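Local coordinates for protein phosphoserine aminotransferase (Bacillus alcalophilus, PDB 1W23) that catalyses the pyridoxal-phosphate-dependent, reversible transamination between phosphoserine and 3-phosphohydroxypyruvate, the second step of serine biosynthesis from 3-phosphoglycerate, working as a homodimer, at residues A271-D276 / A345-R350; Q310-K315 / E351-F356. One frame throughout, in Å; residues are numbered along the deposited sequence. Where two conformers were deposited one is given.

In the fold
Contacts 1 and 2 illustrate how a single helix can serve two neighbours. Helix 343-359 runs alongside helix 259-279 through its residues 345-350 and, directly after them, meets helix 306-318 through residues 351-356. Both contacts are partly buried, with apolar side chains inward and the polar ends of R350 and K315 toward the outside, and both lie away from the cofactor site. Of seven touching residues, three are buried in contact 1 and two in contact 2, whose centre is farther from that of the chain (about 27 Å against 21 Å). Contact 1 is almost parallel, aliphatic branches and a cysteine meshing beside a long arginine; contact 2, steeply crossed and wider, is bridged by two phenylalanines set edge to face.

Contact 1: A271-D276 / A345-R350; sequences AKIIYD and ACIALR
I273 reaches helix 343-359 with both of its branches, which its torsions set apart. CG2 lies opposite the backbone N, and this methyl is 3.6 Å from C346 O and 3.9 Å from R350 CB. The other branch, extended at chi2 (165°), carries CD1 across I347 at an oblique angle, to 4.0 Å from CG1 in one of the two conformers of I347. I274 starts out less directly, but its end comes nearer, bringing CD1 between two residues one helical turn apart: C346 SG at 4.0 Å and L349 CD2 at 3.9 Å. The leucine and isoleucine side chains cross nearly perpendicularly, with I274 CD1 and L349 CD2 as the closest atoms.

R350 closes the outer side of the interface. Its CG is placed away from the backbone N (chi1 165°), and the extended chain passes I273 CG2 nearly at a right angle, carrying the guanidinium to the backbone around D276. NH1 hydrogen-bonds to T277 OG1 and forms a salt bridge with E280, so the charged end is held just beyond 271-276. The D276 carboxylate does not touch the arginine; in one of the two conformers of K272, NZ lies 2.8 Å from D276 OD2.

The axes of the two six-residue segments run 9.0 Å apart and only 7° from parallel, a close side-by-side pairing. Beneath it, I274 also packs on V299 of strand 298-302, L349 rests on F321 of strand 321-322, and A345 and A348 touch F5 of strand 5-6, joining the helix pair to the strands it covers.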
ATOM      1  N   ALA A 271      18.739   3.622  24.107  1.00 10.36           N
ATOM      2  CA  ALA A 271      18.344   2.390  24.760  1.00 10.97           C
ATOM      3  C   ALA A 271      18.964   2.296  26.144  1.00 10.93           C
ATOM      4  O   ALA A 271      18.297   1.859  27.093  1.00 11.34           O
ATOM      5  CB  ALA A 271      18.737   1.190  23.890  1.00 11.27           C
ATOM      6  N   LYS A 272      20.241   2.666  26.272  1.00 10.47           N
ATOM      7  CA  LYS A 272      20.917   2.554  27.588  1.00 10.83           C
ATOM      8  C   LYS A 272      20.216   3.434  28.611  1.00 10.07           C
ATOM      9  O   LYS A 272      20.183   3.045  29.796  1.00 10.52           O
ATOM     10  CB  LYS A 272      22.379   2.935  27.426  1.00 14.04           C
ATOM     11  CG  LYS A 272      23.188   3.097  28.703  0.50 18.33           C
ATOM     12  CD  LYS A 272      24.573   3.662  28.435  0.50 21.46           C
ATOM     13  CE  LYS A 272      25.326   4.131  29.660  0.50 20.11           C
ATOM     14  NZ  LYS A 272      25.369   3.225  30.806  0.50 20.00           N
ATOM     15  N   ILE A 273      19.687   4.583  28.237  1.00 10.22           N
ATOM     16  CA  ILE A 273      18.940   5.409  29.217  1.00 10.79           C
ATOM     17  C   ILE A 273      17.841   4.606  29.840  1.00 10.44           C
ATOM     18  O   ILE A 273      17.644   4.648  31.069  1.00 11.27           O
ATOM     19  CB  ILE A 273      18.394   6.674  28.532  1.00 11.20           C
ATOM     20  CG1 ILE A 273      19.531   7.654  28.129  1.00 13.57           C
ATOM     21  CG2 ILE A 273      17.369   7.393  29.404  1.00 12.23           C
ATOM     22  CD1 ILE A 273      19.099   8.722  27.164  1.00 16.55           C
ATOM     23  N   ILE A 274      17.067   3.885  29.013  1.00 10.12           N
ATOM     24  CA  ILE A 274      15.919   3.152  29.538  1.00  9.97           C
ATOM     25  C   ILE A 274      16.355   1.893  30.266  1.00  9.61           C
ATOM     26  O   ILE A 274      15.870   1.622  31.378  1.00  9.81           O
ATOM     27  CB  ILE A 274      14.911   2.865  28.393  1.00 10.73           C
ATOM     28  CG1 ILE A 274      14.474   4.176  27.706  1.00 13.77           C
ATOM     29  CG2 ILE A 274      13.713   2.118  28.964  1.00 11.06           C
ATOM     30  CD1 ILE A 274      13.664   3.979  26.459  1.00 16.08           C
ATOM     31  N   TYR A 275      17.258   1.100  29.693  1.00  9.22           N
ATOM     32  CA  TYR A 275      17.734  -0.090  30.387  1.00  9.41           C
ATOM     33  C   TYR A 275      18.415   0.234  31.721  1.00  9.59           C
ATOM     34  O   TYR A 275      18.224  -0.508  32.693  1.00  9.90           O
ATOM     35  CB  TYR A 275      18.615  -0.959  29.497  1.00  9.43           C
ATOM     36  CG  TYR A 275      17.878  -1.705  28.411  1.00  9.43           C
ATOM     37  CD1 TYR A 275      18.144  -1.508  27.084  1.00  9.89           C
ATOM     38  CD2 TYR A 275      16.880  -2.629  28.723  1.00  9.50           C
ATOM     39  CE1 TYR A 275      17.469  -2.180  26.074  1.00  9.68           C
ATOM     40  CE2 TYR A 275      16.205  -3.322  27.741  1.00  9.28           C
ATOM     41  CZ  TYR A 275      16.499  -3.081  26.415  1.00  9.57           C
ATOM     42  OH  TYR A 275      15.794  -3.804  25.457  1.00  9.71           O
ATOM     43  N   ASP A 276      19.192   1.313  31.774  1.00  9.45           N
ATOM     44  CA  ASP A 276      19.806   1.678  33.054  1.00 10.56           C
ATOM     45  C   ASP A 276      18.714   1.996  34.089  1.00 10.08           C
ATOM     46  O   ASP A 276      18.869   1.678  35.285  1.00 10.62           O
ATOM     47  CB  ASP A 276      20.758   2.847  32.877  1.00 12.42           C
ATOM     48  CG  ASP A 276      22.074   2.544  32.280  1.00 13.80           C
ATOM     49  OD1 ASP A 276      22.435   1.372  32.085  1.00 16.19           O
ATOM     50  OD2 ASP A 276      22.846   3.513  32.032  1.00 17.87           O
ATOM     51  N   ALA A 345      12.930  12.211  24.465  1.00  9.97           N
ATOM     52  CA  ALA A 345      11.768  11.405  24.864  1.00 10.20           C
ATOM     53  C   ALA A 345      12.199  10.303  25.834  1.00  9.66           C
ATOM     54  O   ALA A 345      11.463   9.955  26.761  1.00  9.81           O
ATOM     55  CB  ALA A 345      11.064  10.847  23.663  1.00 11.13           C
ATOM     56  N   CYS A 346      13.375   9.716  25.580  1.00  9.42           N
ATOM     57  CA  CYS A 346      13.907   8.684  26.446  1.00  9.99           C
ATOM     58  C   CYS A 346      14.275   9.261  27.815  1.00 10.03           C
ATOM     59  O   CYS A 346      14.036   8.599  28.837  1.00 10.72           O
ATOM     60  CB  CYS A 346      15.100   8.014  25.759  1.00 10.81           C
ATOM     61  SG  CYS A 346      14.646   7.142  24.227  1.00 11.80           S
ATOM     62  N   ILE A 347      14.892  10.445  27.833  1.00 10.51           N
ATOM     63  CA  ILE A 347      15.157  11.121  29.119  1.00 10.99           C
ATOM     64  C   ILE A 347      13.858  11.356  29.845  1.00 10.47           C
ATOM     65  O   ILE A 347      13.782  11.138  31.070  1.00 11.36           O
ATOM     66  CB  ILE A 347      15.937  12.402  28.847  1.00 12.86           C
ATOM     67  CG1 ILE A 347      17.313  12.151  28.207  0.60 16.40           C
ATOM     68  CG2 ILE A 347      16.017  13.240  30.130  1.00 16.92           C
ATOM     69  CD1 ILE A 347      18.073  13.338  27.649  0.60 22.35           C
ATOM     70  N   ALA A 348      12.803  11.824  29.170  1.00 10.30           N
ATOM     71  CA  ALA A 348      11.517  12.076  29.801  1.00 10.58           C
ATOM     72  C   ALA A 348      10.937  10.767  30.387  1.00 10.15           C
ATOM     73  O   ALA A 348      10.377  10.760  31.492  1.00 10.64           O
ATOM     74  CB  ALA A 348      10.542  12.745  28.845  1.00 11.08           C
ATOM     75  N   LEU A 349      11.053   9.663  29.629  1.00  9.97           N
ATOM     76  CA  LEU A 349      10.579   8.375  30.125  1.00  9.46           C
ATOM     77  C   LEU A 349      11.329   7.966  31.389  1.00  9.63           C
ATOM     78  O   LEU A 349      10.698   7.498  32.358  1.00 10.33           O
ATOM     79  CB  LEU A 349      10.651   7.324  29.024  1.00  9.99           C
ATOM     80  CG  LEU A 349      10.207   5.913  29.445  1.00 10.73           C
ATOM     81  CD1 LEU A 349       8.766   5.901  29.897  1.00 12.55           C
ATOM     82  CD2 LEU A 349      10.390   4.940  28.293  1.00 12.63           C
ATOM     83  N   ARG A 350      12.644   8.112  31.391  1.00 10.11           N
ATOM     84  CA  ARG A 350      13.427   7.826  32.611  1.00 10.35           C
ATOM     85  C   ARG A 350      12.885   8.651  33.780  1.00 10.29           C
ATOM     86  O   ARG A 350      12.693   8.108  34.886  1.00 11.40           O
ATOM     87  CB  ARG A 350      14.903   8.106  32.361  1.00 10.94           C
ATOM     88  CG  ARG A 350      15.721   8.185  33.629  1.00 11.35           C
ATOM     89  CD  ARG A 350      17.217   8.280  33.316  1.00 14.39           C
ATOM     90  NE  ARG A 350      18.078   8.420  34.455  1.00 16.90           N
ATOM     91  CZ  ARG A 350      18.578   7.393  35.141  1.00 18.34           C
ATOM     92  NH1 ARG A 350      18.318   6.110  34.820  1.00 19.53           N
ATOM     93  NH2 ARG A 350      19.354   7.734  36.185  1.00 22.26           N
TER

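Contact 2: Q310-K315 / E351-F356; sequences QQFLAK and ELMIQF
F312 turns the edge of its ring toward the face of F356 in a T-shaped stack, with centroids 5.5 Å apart and planes at 77°. The leading atom is F312 CD1, 3.9 Å from F356 CG. The F356 face also receives backbone: F312 CA stands over it, 4.0 Å from the ring centroid and displaced toward the rim, in a CH-pi contact. At the edge of the same ring, Q311 CB approaches F356 CZ to 3.9 Å. The phenylalanine of one helix thus lies against the main chain of the other.

Beyond the stack, the far end of the F312 ring meets two aliphatic groups obliquely, L352 CD2 at 3.8 Å from CE1 and M353 CG at 3.8 Å from CZ. With CG anti to its backbone N (chi1 174°), F312 extends its ring toward helix 343-359. On the outer side, the aliphatic part of K315 passes L352 and F356, while its ammonium forms a salt bridge with E318 of its own helix.

The axes of the two segments approach to 11.1 Å, with 134° between their N-to-C directions, a separation that the aromatic pair spans. F301 of strand 298-302 touches both F312 and M353, and C333 of strand 333-336 also meets F312. These helices pack on strands through an apolar layer, consistent with the small C-terminal alpha/beta domain of fold type I pyridoxal-phosphate enzymes such as the class-V aminotransferases.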
ATOM      1  N   GLN A 310      -0.984  -0.991  35.440  1.00 13.06           N
ATOM      2  CA  GLN A 310      -2.094  -0.132  35.013  1.00 14.52           C
ATOM      3  C   GLN A 310      -1.911   1.305  35.476  1.00 13.46           C
ATOM      4  O   GLN A 310      -2.125   2.251  34.710  1.00 14.30           O
ATOM      5  CB  GLN A 310      -3.430  -0.707  35.520  1.00 20.44           C
ATOM      6  CG  GLN A 310      -3.858  -2.067  35.077  1.00 28.13           C
ATOM      7  CD  GLN A 310      -4.914  -2.729  36.019  1.00 38.65           C
ATOM      8  OE1 GLN A 310      -5.474  -2.355  37.066  1.00 41.21           O
ATOM      9  NE2 GLN A 310      -5.296  -3.971  35.634  1.00 47.60           N
ATOM     10  N   GLN A 311      -1.493   1.470  36.728  1.00 13.17           N
ATOM     11  CA  GLN A 311      -1.304   2.783  37.299  1.00 14.03           C
ATOM     12  C   GLN A 311      -0.183   3.515  36.580  1.00 12.85           C
ATOM     13  O   GLN A 311      -0.313   4.722  36.268  1.00 13.17           O
ATOM     14  CB  GLN A 311      -1.027   2.655  38.795  1.00 14.24           C
ATOM     15  CG  GLN A 311      -2.239   2.218  39.596  1.00 21.56           C
ATOM     16  CD  GLN A 311      -1.839   1.714  40.985  1.00 26.95           C
ATOM     17  OE1 GLN A 311      -0.704   1.829  41.435  1.00 37.52           O
ATOM     18  NE2 GLN A 311      -2.848   1.136  41.636  1.00 48.99           N
ATOM     19  N   PHE A 312       0.917   2.821  36.309  1.00 11.60           N
ATOM     20  CA  PHE A 312       2.044   3.442  35.555  1.00 11.42           C
ATOM     21  C   PHE A 312       1.607   3.871  34.185  1.00 11.18           C
ATOM     22  O   PHE A 312       1.894   4.971  33.745  1.00 11.37           O
ATOM     23  CB  PHE A 312       3.198   2.408  35.513  1.00 11.57           C
ATOM     24  CG  PHE A 312       4.333   2.892  34.632  1.00 10.93           C
ATOM     25  CD1 PHE A 312       5.205   3.871  35.040  1.00 12.09           C
ATOM     26  CD2 PHE A 312       4.492   2.347  33.382  1.00 10.96           C
ATOM     27  CE1 PHE A 312       6.223   4.315  34.182  1.00 12.40           C
ATOM     28  CE2 PHE A 312       5.493   2.803  32.550  1.00 11.95           C
ATOM     29  CZ  PHE A 312       6.354   3.794  32.934  1.00 11.63           C
ATOM     30  N   LEU A 313       0.934   2.966  33.446  1.00 11.68           N
ATOM     31  CA  LEU A 313       0.540   3.292  32.067  1.00 11.77           C
ATOM     32  C   LEU A 313      -0.461   4.444  32.045  1.00 11.86           C
ATOM     33  O   LEU A 313      -0.443   5.305  31.155  1.00 12.37           O
ATOM     34  CB  LEU A 313       0.003   2.058  31.352  1.00 12.25           C
ATOM     35  CG  LEU A 313       1.086   1.014  31.015  1.00 12.16           C
ATOM     36  CD1 LEU A 313       0.430  -0.287  30.592  1.00 13.75           C
ATOM     37  CD2 LEU A 313       2.035   1.553  29.945  1.00 13.11           C
ATOM     38  N   ALA A 314      -1.347   4.522  33.060  1.00 12.93           N
ATOM     39  CA  ALA A 314      -2.281   5.635  33.143  1.00 14.25           C
ATOM     40  C   ALA A 314      -1.562   6.955  33.428  1.00 13.61           C
ATOM     41  O   ALA A 314      -1.915   7.970  32.832  1.00 14.43           O
ATOM     42  CB  ALA A 314      -3.369   5.367  34.208  1.00 17.08           C
ATOM     43  N   LYS A 315      -0.575   6.920  34.278  1.00 13.33           N
ATOM     44  CA  LYS A 315       0.190   8.125  34.572  1.00 13.77           C
ATOM     45  C   LYS A 315       0.950   8.548  33.341  1.00 11.94           C
ATOM     46  O   LYS A 315       1.039   9.737  33.003  1.00 13.09           O
ATOM     47  CB  LYS A 315       1.143   7.859  35.751  1.00 14.73           C
ATOM     48  CG  LYS A 315       1.963   9.046  36.165  1.00 16.42           C
ATOM     49  CD  LYS A 315       1.090  10.135  36.721  1.00 22.46           C
ATOM     50  CE  LYS A 315       1.982  11.268  37.188  1.00 27.73           C
ATOM     51  NZ  LYS A 315       1.168  12.470  37.541  1.00 34.43           N
ATOM     52  N   GLU A 351      12.650   9.930  33.593  1.00 10.76           N
ATOM     53  CA  GLU A 351      12.193  10.779  34.683  1.00 11.87           C
ATOM     54  C   GLU A 351      10.813  10.333  35.183  1.00 11.48           C
ATOM     55  O   GLU A 351      10.548  10.276  36.399  1.00 12.79           O
ATOM     56  CB  GLU A 351      12.189  12.255  34.185  1.00 13.96           C
ATOM     57  CG  GLU A 351      13.647  12.758  34.035  1.00 25.64           C
ATOM     58  CD  GLU A 351      13.845  14.087  33.416  1.00 40.28           C
ATOM     59  OE1 GLU A 351      15.007  14.584  33.286  1.00 56.29           O
ATOM     60  OE2 GLU A 351      12.837  14.742  33.032  1.00 69.40           O
ATOM     61  N   LEU A 352       9.902   9.986  34.267  1.00 11.29           N
ATOM     62  CA  LEU A 352       8.602   9.453  34.654  1.00 11.79           C
ATOM     63  C   LEU A 352       8.771   8.201  35.485  1.00 10.84           C
ATOM     64  O   LEU A 352       8.117   8.021  36.525  1.00 12.15           O
ATOM     65  CB  LEU A 352       7.805   9.135  33.383  1.00 12.78           C
ATOM     66  CG  LEU A 352       6.455   8.436  33.546  1.00 15.36           C
ATOM     67  CD1 LEU A 352       5.318   9.431  33.672  1.00 24.26           C
ATOM     68  CD2 LEU A 352       6.047   7.597  32.340  1.00 18.86           C
ATOM     69  N   MET A 353       9.618   7.298  35.004  1.00 10.45           N
ATOM     70  CA  MET A 353       9.830   6.022  35.678  1.00  9.97           C
ATOM     71  C   MET A 353      10.409   6.201  37.085  1.00 10.75           C
ATOM     72  O   MET A 353      10.003   5.516  38.056  1.00 11.07           O
ATOM     73  CB  MET A 353      10.720   5.100  34.845  1.00 10.47           C
ATOM     74  CG  MET A 353      10.011   4.580  33.596  1.00 10.32           C
ATOM     75  SD  MET A 353      11.032   3.692  32.422  1.00 10.99           S
ATOM     76  CE  MET A 353      11.270   2.102  33.285  1.00 11.52           C
ATOM     77  N   ILE A 354      11.377   7.090  37.231  1.00 10.71           N
ATOM     78  CA  ILE A 354      11.994   7.328  38.544  1.00 11.79           C
ATOM     79  C   ILE A 354      10.968   7.920  39.488  1.00 11.69           C
ATOM     80  O   ILE A 354      10.826   7.494  40.633  1.00 13.24           O
ATOM     81  CB  ILE A 354      13.249   8.200  38.411  1.00 12.38           C
ATOM     82  CG1 ILE A 354      14.362   7.441  37.698  1.00 13.48           C
ATOM     83  CG2 ILE A 354      13.715   8.696  39.806  1.00 14.67           C
ATOM     84  CD1 ILE A 354      15.529   8.286  37.299  1.00 16.78           C
ATOM     85  N   GLN A 355      10.228   8.918  39.013  1.00 12.06           N
ATOM     86  CA  GLN A 355       9.238   9.570  39.867  1.00 12.82           C
ATOM     87  C   GLN A 355       8.141   8.601  40.279  1.00 12.81           C
ATOM     88  O   GLN A 355       7.721   8.588  41.450  1.00 14.29           O
ATOM     89  CB  GLN A 355       8.681  10.828  39.164  1.00 15.94           C
ATOM     90  CG  GLN A 355       7.592  11.572  39.961  1.00 24.88           C
ATOM     91  CD  GLN A 355       6.921  12.709  39.190  1.00 31.15           C
ATOM     92  OE1 GLN A 355       7.531  13.545  38.511  1.00 50.55           O
ATOM     93  NE2 GLN A 355       5.601  12.753  39.222  1.00 55.16           N
ATOM     94  N   PHE A 356       7.685   7.768  39.360  1.00 12.16           N
ATOM     95  CA  PHE A 356       6.587   6.824  39.705  1.00 11.96           C
ATOM     96  C   PHE A 356       7.069   5.850  40.760  1.00 11.93           C
ATOM     97  O   PHE A 356       6.353   5.533  41.713  1.00 14.15           O
ATOM     98  CB  PHE A 356       6.100   6.127  38.425  1.00 12.61           C
ATOM     99  CG  PHE A 356       4.869   5.288  38.678  1.00 11.96           C
ATOM    100  CD1 PHE A 356       3.613   5.872  38.609  1.00 13.66           C
ATOM    101  CD2 PHE A 356       5.009   3.955  39.005  1.00 12.49           C
ATOM    102  CE1 PHE A 356       2.515   5.093  38.926  1.00 15.10           C
ATOM    103  CE2 PHE A 356       3.895   3.176  39.293  1.00 12.81           C
ATOM    104  CZ  PHE A 356       2.648   3.739  39.252  1.00 14.40           C
TER